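Local coordinates for GP23.1 (Bacillus phage spp1, PDB 2XF7), which is of uncertain function but is a putative chaperone, a small helical phage protein found as a six-chain assembly, at residues Ser4-Tyr9 with Ala30-Gln35. Numbering follows the deposited sequence.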
loop_
_atom_site.group_PDB
_atom_site.type_symbol
_atom_site.label_atom_id
_atom_site.label_comp_id
_atom_site.label_asym_id
_atom_site.label_seq_id
_atom_site.Cartn_x
_atom_site.Cartn_y
_atom_site.Cartn_z
ATOM N N SER B 4 -15.894 -3.381 -4.770
ATOM C CA SER B 4 -15.214 -2.502 -5.705
ATOM C C SER B 4 -13.777 -2.356 -5.151
ATOM O O SER B 4 -13.575 -2.254 -3.932
ATOM C CB SER B 4 -15.899 -1.142 -5.730
ATOM O OG SER B 4 -17.207 -1.277 -6.288
ATOM N N LEU B 5 -12.791 -2.359 -6.048
ATOM C CA LEU B 5 -11.386 -2.270 -5.608
ATOM C C LEU B 5 -11.093 -1.026 -4.745
ATOM O O LEU B 5 -10.267 -1.104 -3.818
ATOM C CB LEU B 5 -10.466 -2.277 -6.827
ATOM C CG LEU B 5 -10.327 -3.612 -7.561
ATOM C CD1 LEU B 5 -9.284 -3.508 -8.690
ATOM C CD2 LEU B 5 -9.981 -4.791 -6.625
ATOM N N LEU B 6 -11.782 0.096 -5.040
ATOM C CA LEU B 6 -11.601 1.366 -4.319
ATOM C C LEU B 6 -12.490 1.556 -3.127
ATOM O O LEU B 6 -12.563 2.665 -2.567
ATOM C CB LEU B 6 -11.796 2.519 -5.320
ATOM C CG LEU B 6 -10.726 2.559 -6.439
ATOM C CD1 LEU B 6 -11.093 3.532 -7.523
ATOM C CD2 LEU B 6 -9.317 2.819 -5.866
ATOM N N TYR B 7 -13.215 0.509 -2.723
ATOM C CA TYR B 7 -14.061 0.657 -1.538
ATOM C C TYR B 7 -13.248 1.212 -0.297
ATOM O O TYR B 7 -13.638 2.231 0.316
ATOM C CB TYR B 7 -14.736 -0.661 -1.189
ATOM C CG TYR B 7 -15.635 -0.535 0.024
ATOM C CD1 TYR B 7 -16.883 0.048 -0.072
ATOM C CD2 TYR B 7 -15.163 -0.843 1.299
ATOM C CE1 TYR B 7 -17.684 0.208 1.046
ATOM C CE2 TYR B 7 -15.955 -0.692 2.434
ATOM C CZ TYR B 7 -17.230 -0.181 2.303
ATOM O OH TYR B 7 -18.027 -0.004 3.396
ATOM N N GLY B 8 -12.141 0.563 0.020
ATOM C CA GLY B 8 -11.361 0.983 1.187
ATOM C C GLY B 8 -10.829 2.391 0.988
ATOM O O GLY B 8 -10.754 3.180 1.961
ATOM N N TYR B 9 -10.381 2.685 -0.234
ATOM C CA TYR B 9 -9.846 4.009 -0.541
ATOM C C TYR B 9 -10.908 5.097 -0.195
ATOM O O TYR B 9 -10.591 6.097 0.456
ATOM C CB TYR B 9 -9.511 4.077 -2.036
ATOM C CG TYR B 9 -8.995 5.411 -2.447
ATOM C CD1 TYR B 9 -7.663 5.755 -2.232
ATOM C CD2 TYR B 9 -9.807 6.306 -3.141
ATOM C CE1 TYR B 9 -7.156 6.973 -2.668
ATOM C CE2 TYR B 9 -9.316 7.537 -3.571
ATOM C CZ TYR B 9 -7.985 7.866 -3.321
ATOM O OH TYR B 9 -7.451 9.072 -3.702
ATOM N N ALA B 30 -19.544 7.132 -11.824
ATOM C CA ALA B 30 -18.394 6.624 -12.601
ATOM C C ALA B 30 -18.268 5.101 -12.618
ATOM O O ALA B 30 -17.624 4.569 -13.502
ATOM C CB ALA B 30 -17.082 7.233 -12.085
ATOM N N GLY B 31 -18.978 4.429 -11.742
ATOM C CA GLY B 31 -18.880 2.972 -11.617
ATOM C C GLY B 31 -17.691 2.559 -10.758
ATOM O O GLY B 31 -17.303 1.387 -10.748
ATOM N N ASP B 32 -17.124 3.499 -9.975
ATOM C CA ASP B 32 -16.017 3.113 -9.080
ATOM C C ASP B 32 -16.480 2.575 -7.690
ATOM O O ASP B 32 -15.672 2.019 -6.896
ATOM C CB ASP B 32 -14.999 4.245 -8.902
ATOM C CG ASP B 32 -14.196 4.519 -10.184
ATOM O OD1 ASP B 32 -14.001 3.577 -10.996
ATOM O OD2 ASP B 32 -13.827 5.685 -10.411
ATOM N N LEU B 33 -17.776 2.822 -7.387
ATOM C CA LEU B 33 -18.437 2.311 -6.177
ATOM C C LEU B 33 -19.845 1.981 -6.611
ATOM O O LEU B 33 -20.385 2.601 -7.553
ATOM C CB LEU B 33 -18.603 3.375 -5.059
ATOM C CG LEU B 33 -17.366 3.823 -4.286
ATOM C CD1 LEU B 33 -17.783 4.924 -3.277
ATOM C CD2 LEU B 33 -16.756 2.633 -3.533
ATOM N N THR B 34 -20.439 1.009 -5.905
ATOM C CA THR B 34 -21.897 0.820 -6.150
ATOM C C THR B 34 -22.636 1.769 -5.177
ATOM O O THR B 34 -22.078 2.239 -4.150
ATOM C CB THR B 34 -22.332 -0.639 -5.851
ATOM O OG1 THR B 34 -22.137 -0.893 -4.455
ATOM C CG2 THR B 34 -21.531 -1.643 -6.691
ATOM N N GLN B 35 -23.944 1.979 -5.449
ATOM C CA GLN B 35 -24.719 2.807 -4.526
ATOM C C GLN B 35 -24.726 2.170 -3.110
ATOM O O GLN B 35 -24.629 2.887 -2.102
ATOM C CB GLN B 35 -26.173 2.928 -5.031
ATOM C CG GLN B 35 -26.960 3.871 -4.130
ATOM C CD GLN B 35 -26.379 5.277 -4.118
ATOM O OE1 GLN B 35 -26.194 5.920 -5.170
ATOM N NE2 GLN B 35 -26.045 5.780 -2.938
HETATM O O HOH W 1 -18.309 -0.388 -8.628
HETATM O O HOH W 2 -13.571 0.439 -7.450
#
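The ring of Tyr7 meets Leu33 obliquely, Leu33 CD2 lying 4.3 Å from Tyr7 CD1 and 3.9 Å from Tyr7 CA, while side chains of helix 35-42, among them Ile41, also touch the Tyr7 side chain. With CG set anti to the carbonyl carbon (chi1 -72°), Leu33 reaches back to the start of helix 7-15 and also touches Leu24 and Val28 of helix 21-30. In the Asp32 carboxylate, OD1 forms a salt bridge with Lys40 of a neighbouring subunit, and OD2 is hydrogen-bonded to the hydroxyls of Tyr7 and Tyr44 of that same subunit; Asp32 CB rests 4.2 Å from Leu6 CD1. Polar contact between the segments runs through two waters. One donates to Ser4 OG (2.7 Å) and to Gly31 O, and OG also bonds Glu37 OE1, the same oxygen that accepts a hydrogen bond from Thr34 N. The other accepts from Leu6 N and donates to Asp32 O at 2.7 Å, bridging the two backbones. Ser4 CB lies 3.4 Å from Asp32 O. A type I turn from Ser4 to Tyr7, with the backbone bond from Tyr7 N to Ser4 O, leads into helix 7-15 beside a connection that starts with a Schellman motif at Gly31 and ends at the Thr34 N-cap, a water-bridged junction of the three-helix gp23.1 subunit.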